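Side-chain contacts in prolyl endopeptidase (Myxococcus xanthus, PDB 2BKL), which probably hydrolyses oligopeptides on the carboxyl side of proline, and much less readily alanine, as a serine peptidase of the S9A family: residues L66-S71 against D90-I95; D376-F381 against E401-V406; V380-S383 against P387-I390. All coordinates share one frame; numbering follows the deposited sequence.

Contact 1: residues L66-S71 against D90-I95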
# COMPACT_ATOMS: atom_id res chain seq x y z
N LEU A 66 18.17 4.43 -14.30
CA LEU A 66 16.71 4.51 -14.25
C LEU A 66 16.16 4.99 -12.92
O LEU A 66 15.16 5.70 -12.88
CB LEU A 66 16.09 3.14 -14.54
CG LEU A 66 16.23 2.63 -15.97
CD1 LEU A 66 15.81 1.19 -16.05
CD2 LEU A 66 15.44 3.52 -16.92
N PHE A 67 16.77 4.58 -11.81
CA PHE A 67 16.16 4.80 -10.48
C PHE A 67 16.47 6.18 -9.89
O PHE A 67 15.73 6.65 -9.02
CB PHE A 67 16.59 3.74 -9.46
CG PHE A 67 15.97 2.40 -9.64
CD1 PHE A 67 15.19 2.07 -10.75
CD2 PHE A 67 16.21 1.43 -8.70
CE1 PHE A 67 14.62 0.79 -10.86
CE2 PHE A 67 15.66 0.15 -8.81
CZ PHE A 67 14.88 -0.16 -9.91
N TYR A 68 17.58 6.79 -10.28
CA TYR A 68 17.85 8.17 -9.85
C TYR A 68 17.17 9.07 -10.85
O TYR A 68 17.48 9.03 -12.04
CB TYR A 68 19.35 8.44 -9.80
CG TYR A 68 20.06 7.77 -8.64
CD1 TYR A 68 19.95 8.26 -7.35
CD2 TYR A 68 20.86 6.63 -8.84
CE1 TYR A 68 20.61 7.65 -6.28
CE2 TYR A 68 21.51 6.00 -7.80
CZ TYR A 68 21.39 6.49 -6.51
OH TYR A 68 22.05 5.83 -5.47
N THR A 69 16.18 9.83 -10.40
CA THR A 69 15.43 10.70 -11.30
C THR A 69 15.30 12.10 -10.73
O THR A 69 15.52 12.34 -9.53
CB THR A 69 13.99 10.19 -11.52
OG1 THR A 69 13.24 10.36 -10.32
CG2 THR A 69 13.95 8.71 -11.80
N ASP A 70 14.94 13.01 -11.62
CA ASP A 70 14.46 14.34 -11.29
C ASP A 70 12.95 14.24 -11.36
O ASP A 70 12.40 13.96 -12.43
CB ASP A 70 14.93 15.37 -12.31
CG ASP A 70 16.39 15.60 -12.24
OD1 ASP A 70 16.88 15.94 -11.15
OD2 ASP A 70 17.14 15.42 -13.23
N SER A 71 12.28 14.43 -10.25
CA SER A 71 10.84 14.42 -10.23
C SER A 71 10.35 15.47 -9.24
O SER A 71 11.11 15.97 -8.40
CB SER A 71 10.33 13.05 -9.83
OG SER A 71 10.48 12.80 -8.44
N ASP A 90 21.17 12.89 -7.62
CA ASP A 90 22.33 12.72 -6.75
C ASP A 90 21.98 12.66 -5.27
O ASP A 90 22.81 12.93 -4.40
CB ASP A 90 23.38 13.81 -7.02
CG ASP A 90 22.89 15.22 -6.73
OD1 ASP A 90 21.68 15.47 -6.49
OD2 ASP A 90 23.67 16.18 -6.75
N LYS A 91 20.75 12.25 -4.98
CA LYS A 91 20.28 12.11 -3.61
C LYS A 91 19.59 10.76 -3.38
O LYS A 91 18.89 10.22 -4.26
CB LYS A 91 19.29 13.24 -3.26
CG LYS A 91 19.82 14.66 -3.42
CD LYS A 91 20.87 15.01 -2.40
CE LYS A 91 21.10 16.54 -2.37
NZ LYS A 91 22.30 16.92 -1.60
N GLU A 92 19.73 10.25 -2.17
CA GLU A 92 19.18 8.94 -1.80
C GLU A 92 17.72 8.95 -1.37
O GLU A 92 17.06 7.91 -1.46
CB GLU A 92 20.04 8.30 -0.71
CG GLU A 92 21.44 7.91 -1.21
CD GLU A 92 21.38 6.88 -2.29
OE1 GLU A 92 20.70 5.90 -2.06
OE2 GLU A 92 22.02 7.05 -3.35
N LYS A 93 17.23 10.11 -0.91
CA LYS A 93 15.87 10.32 -0.45
C LYS A 93 15.33 11.61 -1.06
O LYS A 93 16.09 12.54 -1.32
CB LYS A 93 15.85 10.45 1.08
CG LYS A 93 16.27 9.21 1.83
CD LYS A 93 16.19 9.47 3.34
CE LYS A 93 16.79 8.40 4.18
NZ LYS A 93 16.03 7.14 4.06
N ALA A 94 14.01 11.67 -1.22
CA ALA A 94 13.32 12.87 -1.65
C ALA A 94 13.37 13.96 -0.59
O ALA A 94 13.51 13.67 0.59
CB ALA A 94 11.90 12.56 -1.98
N ILE A 95 13.23 15.21 -1.04
CA ILE A 95 13.37 16.39 -0.22
C ILE A 95 12.13 17.27 -0.33
O ILE A 95 11.64 17.47 -1.44
CB ILE A 95 14.65 17.16 -0.72
CG1 ILE A 95 15.90 16.31 -0.50
CG2 ILE A 95 14.78 18.55 -0.07
CD1 ILE A 95 17.16 16.90 -1.05
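With CG of Y68 set beside the backbone N (chi1 -73°), its ring reaches over to K91 and E92, while the E92 chain leaves its backbone away from Y68 and doubles back at chi2 (-63°) to bring the carboxylate to the phenol. Y68 OH donates to E92 OE2 at 2.4 Å, a hydrogen bond so short that its exact length is doubtful. E92 OE2 lies at the ring edge, in the ring plane, 3.3 Å from Y68 CE1; the plane of the carboxylate itself is turned 72° from that of the ring. K91 O sits at the same edge, 3.7 Å from Y68 CE1, so two oxygens lie near that corner of the ring. Y68 is the first residue to leave helical geometry after helix 56-67. As in other prolyl oligopeptidases, the chain here passes from the α/β-hydrolase domain into the first blade of the β-propeller, and E92 belongs to the connection between two strands of that blade. Helix 657-674 of the hydrolase domain covers the site: V657, A658 and I661 touch Y68, and E92 OE1 accepts a hydrogen bond from A658 N. Tyrosine suits this place by offering a ring to the helix and a hydroxyl to the acid; glutamate, by having one oxygen for each partner. Lying by the start of the helix, the carboxylate is likely to be stabilised in its charged form.

Contact 2: residues D376-F381 against E401-V406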
# COMPACT_ATOMS: atom_id res chain seq x y z
N ASP A 376 -7.42 25.99 -9.43
CA ASP A 376 -6.40 25.10 -9.98
C ASP A 376 -6.39 23.77 -9.22
O ASP A 376 -6.29 23.76 -8.00
CB ASP A 376 -5.00 25.69 -9.84
CG ASP A 376 -4.83 26.99 -10.58
OD1 ASP A 376 -5.27 27.09 -11.75
OD2 ASP A 376 -4.23 27.95 -10.03
N ALA A 377 -6.46 22.66 -9.95
CA ALA A 377 -6.37 21.32 -9.37
C ALA A 377 -5.45 20.48 -10.22
O ALA A 377 -5.42 20.64 -11.44
CB ALA A 377 -7.72 20.66 -9.29
N TYR A 378 -4.75 19.53 -9.61
CA TYR A 378 -3.74 18.76 -10.30
C TYR A 378 -4.13 17.31 -10.33
O TYR A 378 -4.83 16.82 -9.44
CB TYR A 378 -2.39 18.91 -9.57
CG TYR A 378 -1.83 20.31 -9.53
CD1 TYR A 378 -2.30 21.22 -8.62
CD2 TYR A 378 -0.82 20.70 -10.40
CE1 TYR A 378 -1.80 22.51 -8.58
CE2 TYR A 378 -0.31 21.98 -10.35
CZ TYR A 378 -0.81 22.86 -9.45
OH TYR A 378 -0.30 24.14 -9.40
N TYR A 379 -3.68 16.59 -11.35
CA TYR A 379 -3.77 15.15 -11.32
C TYR A 379 -2.52 14.54 -11.90
O TYR A 379 -1.79 15.16 -12.68
CB TYR A 379 -5.02 14.62 -12.02
CG TYR A 379 -5.01 14.62 -13.53
CD1 TYR A 379 -5.47 15.71 -14.25
CD2 TYR A 379 -4.57 13.51 -14.24
CE1 TYR A 379 -5.48 15.69 -15.67
CE2 TYR A 379 -4.58 13.49 -15.62
CZ TYR A 379 -5.01 14.61 -16.32
OH TYR A 379 -5.03 14.53 -17.70
N VAL A 380 -2.27 13.31 -11.47
CA VAL A 380 -1.12 12.53 -11.92
C VAL A 380 -1.58 11.48 -12.89
O VAL A 380 -2.59 10.82 -12.66
CB VAL A 380 -0.47 11.86 -10.69
CG1 VAL A 380 0.74 11.03 -11.07
CG2 VAL A 380 -0.09 12.87 -9.61
N PHE A 381 -0.84 11.32 -13.99
CA PHE A 381 -1.07 10.27 -14.96
C PHE A 381 0.17 9.43 -15.19
O PHE A 381 1.27 9.95 -15.33
CB PHE A 381 -1.54 10.87 -16.28
CG PHE A 381 -1.76 9.85 -17.34
CD1 PHE A 381 -2.97 9.18 -17.41
CD2 PHE A 381 -0.77 9.56 -18.25
CE1 PHE A 381 -3.18 8.23 -18.36
CE2 PHE A 381 -0.96 8.61 -19.19
CZ PHE A 381 -2.16 7.94 -19.27
N GLU A 401 -3.07 21.70 -18.62
CA GLU A 401 -1.71 21.94 -19.11
C GLU A 401 -0.79 20.94 -18.44
O GLU A 401 -0.93 20.70 -17.25
CB GLU A 401 -1.21 23.33 -18.70
CG GLU A 401 -2.09 24.51 -19.06
CD GLU A 401 -1.57 25.82 -18.49
OE1 GLU A 401 -0.47 26.26 -18.91
OE2 GLU A 401 -2.24 26.40 -17.62
N LEU A 402 0.19 20.40 -19.17
CA LEU A 402 1.26 19.64 -18.54
C LEU A 402 2.06 20.53 -17.61
O LEU A 402 2.53 21.62 -17.99
CB LEU A 402 2.16 19.00 -19.59
CG LEU A 402 3.29 18.13 -19.04
CD1 LEU A 402 2.73 16.83 -18.48
CD2 LEU A 402 4.29 17.87 -20.15
N TRP A 403 2.22 20.09 -16.38
CA TRP A 403 2.90 20.83 -15.35
C TRP A 403 4.28 20.23 -15.05
O TRP A 403 5.22 20.97 -14.77
CB TRP A 403 2.03 20.87 -14.10
CG TRP A 403 2.52 21.73 -12.97
CD1 TRP A 403 2.41 23.09 -12.87
CD2 TRP A 403 3.12 21.30 -11.75
NE1 TRP A 403 2.93 23.52 -11.68
CE2 TRP A 403 3.39 22.45 -10.98
CE3 TRP A 403 3.51 20.05 -11.25
CZ2 TRP A 403 3.99 22.38 -9.72
CZ3 TRP A 403 4.10 19.98 -10.00
CH2 TRP A 403 4.34 21.15 -9.25
N ALA A 404 4.38 18.90 -15.02
CA ALA A 404 5.65 18.21 -14.79
C ALA A 404 5.62 16.87 -15.47
O ALA A 404 4.58 16.29 -15.63
CB ALA A 404 5.90 18.03 -13.29
N LYS A 405 6.80 16.40 -15.88
CA LYS A 405 6.96 15.09 -16.49
C LYS A 405 8.31 14.55 -16.07
O LYS A 405 9.29 15.28 -16.14
CB LYS A 405 6.90 15.26 -18.02
CG LYS A 405 7.15 14.03 -18.85
CD LYS A 405 6.80 14.27 -20.34
CE LYS A 405 7.86 15.09 -21.07
NZ LYS A 405 8.78 14.25 -21.94
N VAL A 406 8.35 13.30 -15.61
CA VAL A 406 9.63 12.64 -15.29
C VAL A 406 10.30 12.15 -16.57
O VAL A 406 9.71 11.38 -17.33
CB VAL A 406 9.43 11.45 -14.33
CG1 VAL A 406 10.76 10.87 -13.97
CG2 VAL A 406 8.71 11.89 -13.06
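Segments 376-381 and 401-406 are not neighbours, since strand 386-394 runs between them, and even at Y378 and W403, where they come nearest, the CA atoms are 8.6 Å apart. They belong to the second and the outermost strand of a four-stranded antiparallel blade, the last of the seven in the β-propeller. Y378 and W403 are the pair that meets, each pointing toward the other segment and each long enough to span the strand between. W403 and A404 together face I390 in a classic beta bulge, which interrupts the regular pairing of the edge strand just where the indole leaves it. W403 holds CG anti to its backbone N (chi1 -173°), laying the indole toward strand 376-381, whereas Y378 keeps CG beside its own N (chi1 -62°) and presents a ring edge. The result is a T-shaped (edge-to-face) pair with planes at 72° and 5.0 Å between the centroids of the phenol and the five-membered indole ring. CE2 of Y378 stands 3.6 Å above the indole plane, directing its C-H at the electron-rich face; tyrosine suits its place because a flat ring reaches across a strand, and tryptophan because its broad face receives that edge. P75, from the first blade, touches both rings, so last and first blades meet here through side chains, in a family whose propeller lacks a strand closing the circle. With an alanine here in place of W403, the edge of Y378 would probably lose the face it rests on, and a gap would open beside P75. The five pyrrole atoms all lie nearly equidistant from Y378 CE2, the nearest being CD2 at 3.8 Å, whereas Y378 OH stops 4.0 Å from W403 NE1 without hydrogen bonding to it.

Contact 3: residues V380-S383 against P387-I390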
# COMPACT_ATOMS: atom_id res chain seq x y z
N VAL A 380 -2.27 13.31 -11.47
CA VAL A 380 -1.12 12.53 -11.92
C VAL A 380 -1.58 11.48 -12.89
O VAL A 380 -2.59 10.82 -12.66
CB VAL A 380 -0.47 11.86 -10.69
CG1 VAL A 380 0.74 11.03 -11.07
CG2 VAL A 380 -0.09 12.87 -9.61
N PHE A 381 -0.84 11.32 -13.99
CA PHE A 381 -1.07 10.27 -14.96
C PHE A 381 0.17 9.43 -15.19
O PHE A 381 1.27 9.95 -15.33
CB PHE A 381 -1.54 10.87 -16.28
CG PHE A 381 -1.76 9.85 -17.34
CD1 PHE A 381 -2.97 9.18 -17.41
CD2 PHE A 381 -0.77 9.56 -18.25
CE1 PHE A 381 -3.18 8.23 -18.36
CE2 PHE A 381 -0.96 8.61 -19.19
CZ PHE A 381 -2.16 7.94 -19.27
N THR A 382 0.02 8.11 -15.19
CA THR A 382 1.11 7.19 -15.52
C THR A 382 0.54 6.11 -16.40
O THR A 382 -0.65 5.91 -16.49
CB THR A 382 1.76 6.50 -14.29
OG1 THR A 382 0.75 5.76 -13.55
CG2 THR A 382 2.30 7.48 -13.30
N SER A 383 1.43 5.34 -17.01
CA SER A 383 1.03 4.06 -17.61
C SER A 383 2.19 3.11 -17.43
O SER A 383 3.24 3.49 -16.93
CB SER A 383 0.68 4.19 -19.11
OG SER A 383 1.83 4.18 -19.95
N PRO A 387 6.25 7.33 -17.81
CA PRO A 387 6.61 7.93 -16.52
C PRO A 387 5.62 9.01 -16.04
O PRO A 387 4.94 9.60 -16.88
CB PRO A 387 8.01 8.53 -16.79
CG PRO A 387 8.53 7.74 -17.90
CD PRO A 387 7.36 7.42 -18.77
N ARG A 388 5.55 9.27 -14.73
CA ARG A 388 4.58 10.19 -14.15
C ARG A 388 4.57 11.53 -14.84
O ARG A 388 5.59 12.16 -15.04
CB ARG A 388 4.87 10.45 -12.66
CG ARG A 388 4.37 9.39 -11.72
CD ARG A 388 5.00 9.45 -10.33
NE ARG A 388 4.95 10.77 -9.71
CZ ARG A 388 4.04 11.17 -8.82
NH1 ARG A 388 3.08 10.33 -8.40
NH2 ARG A 388 4.08 12.40 -8.31
N GLN A 389 3.36 11.96 -15.17
CA GLN A 389 3.08 13.28 -15.67
C GLN A 389 2.08 13.91 -14.74
O GLN A 389 1.14 13.26 -14.32
CB GLN A 389 2.45 13.18 -17.03
CG GLN A 389 3.39 12.57 -18.09
CD GLN A 389 2.74 12.33 -19.43
OE1 GLN A 389 1.52 12.44 -19.59
NE2 GLN A 389 3.55 11.95 -20.40
N ILE A 390 2.25 15.18 -14.42
CA ILE A 390 1.29 15.92 -13.65
C ILE A 390 0.68 17.00 -14.51
O ILE A 390 1.39 17.74 -15.16
CB ILE A 390 1.93 16.55 -12.42
CG1 ILE A 390 2.57 15.48 -11.54
CG2 ILE A 390 0.90 17.39 -11.66
CD1 ILE A 390 3.36 16.08 -10.41
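F381 and Q389 satisfy each other's backbone: F381 N donates to Q389 O at 2.8 Å in an almost straight bond (173° at the hydrogen), and Q389 N returns one to F381 O at 2.9 Å. The same carbonyls each take a CA-H...O contact as well, Q389 O from V380 CA and F381 O from R388 CA. Strands 376-383 and 386-394 form a β-hairpin in the middle of the last propeller blade, F381 with Q389 being a hydrogen-bonded antiparallel pair and V380 with I390 a non-hydrogen-bonded one. On the outward sides, V380 N binds S366 OG, and backbone bonds join T382 to A364, R388 to V406 and I390 to W403 and A404, while S383 OG holds the turn through T385 N and T386 OG1. Beside the F381 ring, Q389 OE1 is taken by Y391 OH. T382 suits its place by being two-sided. Its OG1 sits between N and the carbonyl carbon (chi1 58°) and binds A462 O in the hydrolase domain; that leaves CG2 alongside the R388 chain, a tight 3.2 Å from R388 CG. Beyond, V380 CG1 lies over one face of the R388 guanidinium, offset toward its rim, 3.6 Å from NH1.

In the fold
Contacts 2 and 3 belong to one blade, share V380 and F381, and are partly buried; strand 386-394 joins them through probable hydrogen bonds from W403 N to I390 O (2.8 Å) and from I390 N to A404 O (2.9 Å). Contact 3 joins adjacent strands and relies on backbone pairing, whereas contact 2 skips a strand and has only aromatic packing. Contact 1, at the surface, joins the residue just after a helix to a strand-connecting loop by one polar side-chain bond where the propeller meets the hydrolase domain. It touches contact 2 where S71 CB and D70 O pack on V406, joining first blade to last, but stays about 6 Å, between nearest atoms, from contact 3.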